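Local coordinates for Ice-binding protein (Flavobacteriaceae bacterium, PDB 5UYT) that probably binds ice crystals and restrains their growth as an antifreeze protein, with two ice-binding domains of right-handed beta-helix fold in tandem, at residues 255-258 with 263-266; 10-15 with 58-63; 43-48 with 298-303; 125-130 with 160-165. All blocks are in the same frame, centred on the assembly; numbering follows the deposited sequence.

Contact 1 (255-258 with 263-266); sequences FQAD and TIHS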
loop_
_atom_site.group_PDB
_atom_site.type_symbol
_atom_site.label_atom_id
_atom_site.label_comp_id
_atom_site.label_asym_id
_atom_site.label_seq_id
_atom_site.Cartn_x
_atom_site.Cartn_y
_atom_site.Cartn_z
ATOM N N PHE A 255 -12.902 -23.654 24.851
ATOM C CA PHE A 255 -11.954 -22.690 25.430
ATOM C C PHE A 255 -11.748 -23.000 26.913
ATOM O O PHE A 255 -12.707 -23.219 27.648
ATOM C CB PHE A 255 -12.471 -21.262 25.287
ATOM C CG PHE A 255 -12.513 -20.788 23.861
ATOM C CD1 PHE A 255 -11.405 -20.155 23.318
ATOM C CD2 PHE A 255 -13.606 -21.054 23.055
ATOM C CE1 PHE A 255 -11.378 -19.764 21.965
ATOM C CE2 PHE A 255 -13.612 -20.646 21.711
ATOM C CZ PHE A 255 -12.480 -19.999 21.158
ATOM N N GLN A 256 -10.488 -23.031 27.333
ATOM C CA GLN A 256 -10.152 -23.354 28.721
ATOM C C GLN A 256 -9.989 -22.060 29.465
ATOM O O GLN A 256 -9.196 -21.163 29.025
ATOM C CB GLN A 256 -8.881 -24.201 28.771
ATOM C CG GLN A 256 -9.072 -25.536 28.053
ATOM C CD GLN A 256 -7.770 -26.332 27.983
ATOM O OE1 GLN A 256 -6.778 -25.922 27.334
ATOM N NE2 GLN A 256 -7.757 -27.482 28.643
ATOM N N ALA A 257 -10.759 -21.915 30.545
ATOM C CA ALA A 257 -10.863 -20.619 31.250
ATOM C C ALA A 257 -9.491 -20.104 31.641
ATOM O O ALA A 257 -9.225 -18.909 31.540
ATOM C CB ALA A 257 -11.731 -20.731 32.508
ATOM N N ASP A 258 -8.618 -20.981 32.109
ATOM C CA ASP A 258 -7.319 -20.462 32.578
ATOM C C ASP A 258 -6.400 -19.991 31.436
ATOM O O ASP A 258 -5.354 -19.395 31.700
ATOM C CB ASP A 258 -6.612 -21.529 33.443
ATOM C CG ASP A 258 -7.275 -21.730 34.799
ATOM O OD1 ASP A 258 -8.181 -20.963 35.161
ATOM O OD2 ASP A 258 -6.893 -22.701 35.495
ATOM N N THR A 263 -13.319 -13.167 29.640
ATOM C CA THR A 263 -14.449 -14.015 30.037
ATOM C C THR A 263 -14.921 -14.867 28.893
ATOM O O THR A 263 -15.167 -14.337 27.797
ATOM C CB THR A 263 -15.619 -13.140 30.527
ATOM O OG1 THR A 263 -15.178 -12.421 31.687
ATOM C CG2 THR A 263 -16.849 -14.010 30.924
ATOM N N ILE A 264 -15.087 -16.169 29.161
ATOM C CA ILE A 264 -15.748 -17.051 28.168
ATOM C C ILE A 264 -17.239 -16.996 28.456
ATOM O O ILE A 264 -17.661 -17.295 29.601
ATOM C CB ILE A 264 -15.287 -18.517 28.315
ATOM C CG1 ILE A 264 -13.779 -18.655 28.037
ATOM C CG2 ILE A 264 -16.121 -19.471 27.440
ATOM C CD1 ILE A 264 -13.190 -19.948 28.640
ATOM N N HIS A 265 -18.038 -16.607 27.461
ATOM C CA HIS A 265 -19.481 -16.605 27.603
ATOM C C HIS A 265 -19.944 -17.934 27.035
ATOM O O HIS A 265 -20.058 -18.073 25.799
ATOM C CB HIS A 265 -20.080 -15.398 26.872
ATOM C CG HIS A 265 -19.525 -14.091 27.358
ATOM N ND1 HIS A 265 -20.222 -13.262 28.218
ATOM C CD2 HIS A 265 -18.324 -13.497 27.143
ATOM C CE1 HIS A 265 -19.483 -12.195 28.490
ATOM N NE2 HIS A 265 -18.322 -12.318 27.857
ATOM N N SER A 266 -20.170 -18.920 27.913
ATOM C CA SER A 266 -20.462 -20.312 27.443
ATOM C C SER A 266 -21.789 -20.409 26.691
ATOM O O SER A 266 -22.000 -21.300 25.872
ATOM C CB SER A 266 -20.521 -21.293 28.624
ATOM O OG SER A 266 -19.213 -21.392 29.165
#

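Contact 2 (10-15 with 58-63); sequences ANFALF and SAAAAD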
loop_
_atom_site.group_PDB
_atom_site.type_symbol
_atom_site.label_atom_id
_atom_site.label_comp_id
_atom_site.label_asym_id
_atom_site.label_seq_id
_atom_site.Cartn_x
_atom_site.Cartn_y
_atom_site.Cartn_z
ATOM N N ALA A 10 1.446 14.846 -9.499
ATOM C CA ALA A 10 1.932 14.274 -8.212
ATOM C C ALA A 10 1.185 13.016 -7.754
ATOM O O ALA A 10 1.746 12.200 -7.008
ATOM C CB ALA A 10 1.899 15.330 -7.108
ATOM N N ASN A 11 -0.081 12.862 -8.170
ATOM C CA ASN A 11 -0.902 11.695 -7.770
ATOM C C ASN A 11 -0.385 10.380 -8.326
ATOM O O ASN A 11 -0.737 9.311 -7.837
ATOM C CB ASN A 11 -2.363 11.893 -8.215
ATOM C CG ASN A 11 -3.028 13.061 -7.517
ATOM O OD1 ASN A 11 -2.949 13.203 -6.300
ATOM N ND2 ASN A 11 -3.687 13.897 -8.279
ATOM N N PHE A 12 0.467 10.466 -9.345
ATOM C CA PHE A 12 0.859 9.310 -10.131
ATOM C C PHE A 12 2.226 8.761 -9.767
ATOM O O PHE A 12 3.135 9.518 -9.443
ATOM C CB PHE A 12 0.847 9.678 -11.632
ATOM C CG PHE A 12 -0.526 9.826 -12.187
ATOM C CD1 PHE A 12 -1.124 8.771 -12.879
ATOM C CD2 PHE A 12 -1.235 11.013 -12.011
ATOM C CE1 PHE A 12 -2.403 8.889 -13.386
ATOM C CE2 PHE A 12 -2.529 11.141 -12.517
ATOM C CZ PHE A 12 -3.111 10.078 -13.208
ATOM N N ALA A 13 2.347 7.440 -9.866
ATOM C CA ALA A 13 3.627 6.746 -9.935
ATOM C C ALA A 13 4.113 6.648 -11.378
ATOM O O ALA A 13 5.313 6.839 -11.640
ATOM C CB ALA A 13 3.496 5.338 -9.360
ATOM N N LEU A 14 3.197 6.318 -12.299
ATOM C CA LEU A 14 3.523 6.155 -13.724
ATOM C C LEU A 14 2.466 6.920 -14.513
ATOM O O LEU A 14 1.265 6.685 -14.330
ATOM C CB LEU A 14 3.450 4.675 -14.140
ATOM C CG LEU A 14 4.321 3.685 -13.353
ATOM C CD1 LEU A 14 3.995 2.235 -13.748
ATOM C CD2 LEU A 14 5.796 4.000 -13.614
ATOM N N PHE A 15 2.899 7.825 -15.383
ATOM C CA PHE A 15 1.942 8.587 -16.165
ATOM C C PHE A 15 2.522 9.047 -17.497
ATOM O O PHE A 15 3.651 9.547 -17.550
ATOM C CB PHE A 15 1.430 9.818 -15.404
ATOM C CG PHE A 15 0.549 10.704 -16.249
ATOM C CD1 PHE A 15 -0.782 10.366 -16.465
ATOM C CD2 PHE A 15 1.058 11.840 -16.867
ATOM C CE1 PHE A 15 -1.589 11.152 -17.272
ATOM C CE2 PHE A 15 0.258 12.639 -17.684
ATOM C CZ PHE A 15 -1.071 12.295 -17.886
ATOM N N SER A 58 -6.295 14.126 -17.649
ATOM C CA SER A 58 -6.306 15.396 -18.380
ATOM C C SER A 58 -5.624 16.457 -17.516
ATOM O O SER A 58 -4.789 17.227 -18.011
ATOM C CB SER A 58 -7.744 15.801 -18.719
ATOM O OG SER A 58 -7.757 16.997 -19.478
ATOM N N ALA A 59 -5.992 16.491 -16.233
ATOM C CA ALA A 59 -5.367 17.371 -15.233
ATOM C C ALA A 59 -3.860 17.111 -15.052
ATOM O O ALA A 59 -3.061 18.063 -15.042
ATOM C CB ALA A 59 -6.101 17.274 -13.901
ATOM N N ALA A 60 -3.483 15.836 -14.942
ATOM C CA ALA A 60 -2.066 15.430 -14.849
ATOM C C ALA A 60 -1.274 15.872 -16.096
ATOM O O ALA A 60 -0.149 16.392 -15.980
ATOM C CB ALA A 60 -1.942 13.922 -14.622
ATOM N N ALA A 61 -1.866 15.682 -17.274
ATOM C CA ALA A 61 -1.219 16.092 -18.527
ATOM C C ALA A 61 -0.880 17.591 -18.517
ATOM O O ALA A 61 0.233 17.980 -18.904
ATOM C CB ALA A 61 -2.092 15.740 -19.728
ATOM N N ALA A 62 -1.836 18.419 -18.081
ATOM C CA ALA A 62 -1.642 19.865 -18.068
ATOM C C ALA A 62 -0.596 20.271 -17.043
ATOM O O ALA A 62 0.258 21.106 -17.339
ATOM C CB ALA A 62 -2.955 20.601 -17.827
ATOM N N ASP A 63 -0.650 19.665 -15.850
ATOM C CA ASP A 63 0.296 20.000 -14.791
ATOM C C ASP A 63 1.700 19.461 -15.056
ATOM O O ASP A 63 2.686 20.068 -14.609
ATOM C CB ASP A 63 -0.233 19.561 -13.415
ATOM C CG ASP A 63 -1.465 20.358 -12.994
ATOM O OD1 ASP A 63 -1.747 21.395 -13.651
ATOM O OD2 ASP A 63 -2.162 19.949 -12.042
#

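Contact 3 (43-48 with 298-303); sequences FGNVDG and PAAFGQ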
loop_
_atom_site.group_PDB
_atom_site.type_symbol
_atom_site.label_atom_id
_atom_site.label_comp_id
_atom_site.label_asym_id
_atom_site.label_seq_id
_atom_site.Cartn_x
_atom_site.Cartn_y
_atom_site.Cartn_z
ATOM N N PHE A 43 -1.255 -4.747 -15.557
ATOM C CA PHE A 43 -0.896 -4.506 -14.157
ATOM C C PHE A 43 -1.644 -5.451 -13.216
ATOM O O PHE A 43 -2.745 -5.886 -13.539
ATOM C CB PHE A 43 -1.142 -3.043 -13.764
ATOM C CG PHE A 43 -0.140 -2.106 -14.370
ATOM C CD1 PHE A 43 0.980 -1.702 -13.640
ATOM C CD2 PHE A 43 -0.269 -1.679 -15.696
ATOM C CE1 PHE A 43 1.921 -0.857 -14.191
ATOM C CE2 PHE A 43 0.697 -0.849 -16.262
ATOM C CZ PHE A 43 1.790 -0.438 -15.509
ATOM N N GLY A 44 -1.017 -5.787 -12.086
ATOM C CA GLY A 44 -1.654 -6.539 -11.007
ATOM C C GLY A 44 -2.208 -5.541 -10.004
ATOM O O GLY A 44 -2.553 -4.421 -10.369
ATOM N N ASN A 45 -2.263 -5.916 -8.736
ATOM C CA ASN A 45 -2.771 -4.994 -7.710
ATOM C C ASN A 45 -1.848 -3.795 -7.555
ATOM O O ASN A 45 -0.635 -3.965 -7.368
ATOM C CB ASN A 45 -2.969 -5.732 -6.365
ATOM C CG ASN A 45 -4.123 -6.700 -6.414
ATOM O OD1 ASN A 45 -5.215 -6.352 -6.887
ATOM N ND2 ASN A 45 -3.912 -7.916 -5.915
ATOM N N VAL A 46 -2.429 -2.603 -7.707
ATOM C CA VAL A 46 -1.713 -1.329 -7.598
ATOM C C VAL A 46 -2.254 -0.547 -6.415
ATOM O O VAL A 46 -3.463 -0.470 -6.251
ATOM C CB VAL A 46 -1.871 -0.516 -8.905
ATOM C CG1 VAL A 46 -1.420 0.931 -8.709
ATOM C CG2 VAL A 46 -1.023 -1.160 -10.001
ATOM N N ASP A 47 -1.377 -0.038 -5.543
ATOM C CA ASP A 47 -1.848 0.862 -4.493
ATOM C C ASP A 47 -2.016 2.256 -5.082
ATOM O O ASP A 47 -1.198 3.156 -4.844
ATOM C CB ASP A 47 -0.897 0.906 -3.272
ATOM C CG ASP A 47 -1.455 1.751 -2.151
ATOM O OD1 ASP A 47 -2.673 2.020 -2.198
ATOM O OD2 ASP A 47 -0.714 2.147 -1.209
ATOM N N GLY A 48 -3.115 2.437 -5.806
ATOM C CA GLY A 48 -3.376 3.660 -6.557
ATOM C C GLY A 48 -4.516 3.364 -7.512
ATOM O O GLY A 48 -4.943 2.201 -7.647
ATOM N N PRO A 298 -8.325 -9.777 -6.639
ATOM C CA PRO A 298 -8.396 -10.317 -5.283
ATOM C C PRO A 298 -7.817 -11.711 -5.160
ATOM O O PRO A 298 -7.344 -12.069 -4.090
ATOM C CB PRO A 298 -9.908 -10.278 -4.975
ATOM C CG PRO A 298 -10.413 -9.130 -5.817
ATOM C CD PRO A 298 -9.652 -9.325 -7.122
ATOM N N ALA A 299 -7.826 -12.481 -6.256
ATOM C CA ALA A 299 -7.209 -13.829 -6.216
ATOM C C ALA A 299 -5.700 -13.758 -5.994
ATOM O O ALA A 299 -5.096 -14.749 -5.564
ATOM C CB ALA A 299 -7.512 -14.593 -7.500
ATOM N N ALA A 300 -5.104 -12.588 -6.260
ATOM C CA ALA A 300 -3.643 -12.418 -6.222
ATOM C C ALA A 300 -3.172 -11.535 -5.039
ATOM O O ALA A 300 -2.026 -11.086 -4.997
ATOM C CB ALA A 300 -3.182 -11.833 -7.576
ATOM N N PHE A 301 -4.055 -11.300 -4.075
ATOM C CA PHE A 301 -3.762 -10.435 -2.909
ATOM C C PHE A 301 -2.590 -11.017 -2.100
ATOM O O PHE A 301 -2.430 -12.229 -2.004
ATOM C CB PHE A 301 -5.057 -10.348 -2.054
ATOM C CG PHE A 301 -5.005 -9.384 -0.905
ATOM C CD1 PHE A 301 -4.902 -7.987 -1.110
ATOM C CD2 PHE A 301 -5.141 -9.862 0.402
ATOM C CE1 PHE A 301 -4.897 -7.117 0.009
ATOM C CE2 PHE A 301 -5.158 -9.003 1.508
ATOM C CZ PHE A 301 -5.026 -7.628 1.310
ATOM N N GLY A 302 -1.788 -10.143 -1.508
ATOM C CA GLY A 302 -0.558 -10.576 -0.830
ATOM C C GLY A 302 0.615 -10.405 -1.772
ATOM O O GLY A 302 0.740 -9.392 -2.470
ATOM N N GLN A 303 1.487 -11.396 -1.777
ATOM C CA GLN A 303 2.678 -11.386 -2.637
ATOM C C GLN A 303 3.468 -10.103 -2.444
ATOM O O GLN A 303 3.959 -9.520 -3.425
ATOM C CB GLN A 303 2.289 -11.534 -4.114
ATOM C CG GLN A 303 1.497 -12.795 -4.418
ATOM C CD GLN A 303 1.367 -12.962 -5.909
ATOM O OE1 GLN A 303 2.292 -13.407 -6.558
ATOM N NE2 GLN A 303 0.257 -12.519 -6.469
HETATM O O HOH W 1 -1.247 -8.472 -4.869
#

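Contact 4 (125-130 with 160-165); sequences GALSSA and TVMKGN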
loop_
_atom_site.group_PDB
_atom_site.type_symbol
_atom_site.label_atom_id
_atom_site.label_comp_id
_atom_site.label_asym_id
_atom_site.label_seq_id
_atom_site.Cartn_x
_atom_site.Cartn_y
_atom_site.Cartn_z
ATOM N N GLY A 125 19.304 14.920 -24.201
ATOM C CA GLY A 125 19.549 13.675 -24.894
ATOM C C GLY A 125 18.904 12.585 -24.082
ATOM O O GLY A 125 18.137 12.871 -23.161
ATOM N N ALA A 126 19.203 11.335 -24.421
ATOM C CA ALA A 126 18.623 10.191 -23.706
ATOM C C ALA A 126 19.323 9.977 -22.351
ATOM O O ALA A 126 20.426 10.504 -22.110
ATOM C CB ALA A 126 18.710 8.937 -24.569
ATOM N N LEU A 127 18.675 9.222 -21.468
ATOM C CA LEU A 127 19.280 8.839 -20.198
ATOM C C LEU A 127 19.180 7.320 -20.046
ATOM O O LEU A 127 18.093 6.775 -20.117
ATOM C CB LEU A 127 18.599 9.557 -19.040
ATOM C CG LEU A 127 19.008 9.157 -17.617
ATOM C CD1 LEU A 127 20.435 9.603 -17.289
ATOM C CD2 LEU A 127 18.007 9.726 -16.614
ATOM N N SER A 128 20.321 6.659 -19.876
ATOM C CA SER A 128 20.387 5.204 -19.720
ATOM C C SER A 128 21.125 4.910 -18.443
ATOM O O SER A 128 21.922 5.735 -17.993
ATOM C CB SER A 128 21.180 4.578 -20.863
ATOM O OG SER A 128 20.396 4.590 -22.030
ATOM N N SER A 129 20.865 3.759 -17.840
ATOM C CA SER A 129 21.724 3.302 -16.745
ATOM C C SER A 129 22.279 1.922 -17.092
ATOM O O SER A 129 21.690 1.195 -17.919
ATOM C CB SER A 129 20.945 3.224 -15.424
ATOM O OG SER A 129 19.922 2.221 -15.493
ATOM N N ALA A 130 23.401 1.586 -16.460
ATOM C CA ALA A 130 23.969 0.240 -16.493
ATOM C C ALA A 130 23.276 -0.624 -15.447
ATOM O O ALA A 130 22.712 -0.089 -14.482
ATOM C CB ALA A 130 25.471 0.310 -16.217
ATOM N N THR A 160 18.230 -1.327 -11.422
ATOM C CA THR A 160 18.621 0.065 -11.153
ATOM C C THR A 160 17.824 0.624 -9.976
ATOM O O THR A 160 16.584 0.549 -9.975
ATOM C CB THR A 160 18.443 0.968 -12.397
ATOM O OG1 THR A 160 19.390 0.557 -13.384
ATOM C CG2 THR A 160 18.686 2.457 -12.054
ATOM N N VAL A 161 18.524 1.159 -8.980
ATOM C CA VAL A 161 17.869 1.887 -7.889
ATOM C C VAL A 161 17.866 3.368 -8.261
ATOM O O VAL A 161 18.944 3.987 -8.429
ATOM C CB VAL A 161 18.590 1.664 -6.563
ATOM C CG1 VAL A 161 17.996 2.584 -5.482
ATOM C CG2 VAL A 161 18.507 0.185 -6.172
ATOM N N MET A 162 16.675 3.925 -8.445
ATOM C CA MET A 162 16.523 5.291 -8.957
ATOM C C MET A 162 15.721 6.172 -7.990
ATOM O O MET A 162 14.848 5.693 -7.276
ATOM C CB MET A 162 15.863 5.267 -10.349
ATOM C CG MET A 162 15.840 6.607 -11.099
ATOM S SD MET A 162 17.498 7.238 -11.429
ATOM C CE MET A 162 17.005 8.442 -12.680
ATOM N N LYS A 163 16.050 7.468 -7.971
ATOM C CA LYS A 163 15.379 8.439 -7.122
ATOM C C LYS A 163 14.922 9.616 -7.952
ATOM O O LYS A 163 15.651 10.103 -8.838
ATOM C CB LYS A 163 16.312 8.972 -6.028
ATOM C CG LYS A 163 16.989 7.896 -5.195
ATOM C CD LYS A 163 15.968 7.216 -4.292
ATOM C CE LYS A 163 16.636 6.131 -3.460
ATOM N NZ LYS A 163 15.587 5.349 -2.758
ATOM N N GLY A 164 13.712 10.072 -7.646
ATOM C CA GLY A 164 13.216 11.317 -8.176
ATOM C C GLY A 164 12.151 11.236 -9.235
ATOM O O GLY A 164 11.767 10.166 -9.708
ATOM N N ASN A 165 11.698 12.416 -9.631
ATOM C CA ASN A 165 10.736 12.544 -10.716
ATOM C C ASN A 165 11.421 12.471 -12.073
ATOM O O ASN A 165 12.163 13.375 -12.417
ATOM C CB ASN A 165 10.057 13.880 -10.547
ATOM C CG ASN A 165 9.241 13.928 -9.289
ATOM O OD1 ASN A 165 8.404 13.054 -9.061
ATOM N ND2 ASN A 165 9.492 14.925 -8.445
#

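Contact 1 (255-258 with 263-266)
The carbonyl O of Phe-255 has the terminal methyl of Ile-264 resting against it, O to CD1 3.5 Å, a van der Waals approach, since a methyl is no real hydrogen-bond donor. That same CD1 is the focus of the whole contact. It sits 3.7 Å from CB of Phe-255 and 3.6 Å from CA of Ala-257, so it fills the bend that the chain makes between these two residues. Extension of the Ile-264 side chain (chi2 160°) carries CD1 out to the bend, while CG1 stays further back, 4.0 Å from Phe-255 CB. The methyl of Ala-257 borders the site more loosely, its CB 4.2 Å from Ile-264 CD1. Phe-255 offers only its CB and backbone here: its ring leads off to Leu-233, Asn-235 and Val-245 of the neighbouring coils. Ile-264 also touches Val-245, whereas the next residue, His-265, points elsewhere and is held by Asp-244 and Asp-269. The contact thus closes a short surface loop of the right-handed beta-helix that runs through strand 260-261. With one methyl doing nearly all the touching and no directional bond across, it depends on shape and dispersion.

Contact 2 (10-15 with 58-63)
Ala-60 of helix 55-73 presses its methyl between Phe-12 and Phe-15, part of the seam where the long helix lies alongside the right-handed beta-helix, a hallmark of this ice-binding family. The CB of Ala-60 stands over one face of the Phe-15 ring, 3.8 Å from the centroid and only 14° off the normal, a CH-pi contact. Phe-12 closes in with CE2, 3.5 Å from the same Ala-60 CB. The Phe-15 ring reaches further along the helix: its CZ comes 3.5 Å from N of Ala-61 and 4.0 Å from CB of Ala-61. This reach follows from CG lying opposite the backbone N (chi1 174°), which extends the ring toward the helix. The rings also brace each other, CD1 of Phe-15 lying 3.8 Å above the plane of the Phe-12 ring, near its rim. Were Phe-15 replaced by alanine, the methyl of Ala-60 would probably lose the ring face beneath it, and Phe-12 the CD1 lying over its own. Further out, backbone bonds to Asp-32 and Ala-185 hold the chain between the rings within the coils. One turn along the helix, OD2 of Asp-63 accepts a hydrogen bond from N of Ala-8.

Contact 3 (43-48 with 298-303)
Asn-45 brings ND2 of its carboxamide up to the backbone of Ala-300 and Phe-301, joining a loop of the first beta-helical domain to a loop of the second. The close part is small: ND2 of Asn-45 lies 3.8 Å from C of Ala-300 and 3.9 Å from N of Phe-301, with the Ala-300 methyl at its margin. With CG beside its own backbone N (chi1 -70°), the amide projects across the domain junction. OD1 is hydrogen-bonded to N of Tyr-297, which helps fix the rotation of the group. Behind it, the buried Phe-301 directs its CB away and packs its side chain on Leu-295, Thr-318 and Leu-320 of its own domain. The looser side is bridged by water. One water accepts from Asn-45 ND2 at 2.9 Å and lies 2.7 Å from O of Ala-300, with O of Gly-302 a longer, competing acceptor at 3.2 Å. It thus spans a gap too wide for the amide to bond Ala-300 directly. The Ala-300 carbonyl has a second partner within its own loop: NE2 of Gln-303 donates to O of Ala-300 over 3.1 Å, nearly straight at 168° and tilted 22° from the carbonyl plane.

Contact 4 (125-130 with 160-165)
Segments 125-130 and 160-165 run in roughly opposite directions across the interior of the beta-helix, nearest where the CA atoms of Ser-129 and Thr-160 stand 7.2 Å apart and spreading toward Leu-127 and Met-162. At the narrow end OG of Ser-129 donates a hydrogen bond to OG1 of Thr-160 over 2.7 Å. Ser-129 places its hydroxyl between its backbone N and carbonyl carbon (chi1 65°), directing it across the gap. Both hydroxyls are also held by one residue: Ala-157 N bonds to Ser-129 OG, and Ala-157 O to Thr-160 OG1, so the backbone of Ala-157 completes a closed circuit of polar groups. Alongside the bond, CG2 of Thr-160 packs 3.7 Å from Ser-129 OG and 4.1 Å from Ser-129 CB. At the wide end the two apolar side chains just meet, CE of Met-162 4.3 Å from CD2 of Leu-127, and both also touch Trp-148 and Leu-103. A valine in place of Thr-160 would probably leave Ser-129 OG without its acceptor and the Ala-157 carbonyl without this donor. Inward-facing residues from separate faces meeting in this way are characteristic of the core of a right-handed parallel beta-helix.

How the contacts relate
From the N terminus, 10-15 opens contact 2, and 43-48 opens contact 3 before 58-63 closes the first loop, so these two contacts cross. They also touch, CD1 of Leu-14 packing 3.7 Å from CE1 of Phe-43. Contact 2 ties helix 55-73 to the first beta-helix; contact 4 then closes a loop of 29 residues across the core of that domain, its centre 20 Å from that of contact 2. The chain passes into the second domain, where contact 1 closes a short loop about 39 Å from contact 3, centre to centre. Only at 298-303 does contact 3 close, enclosing contacts 4 and 1 and joining the two domains.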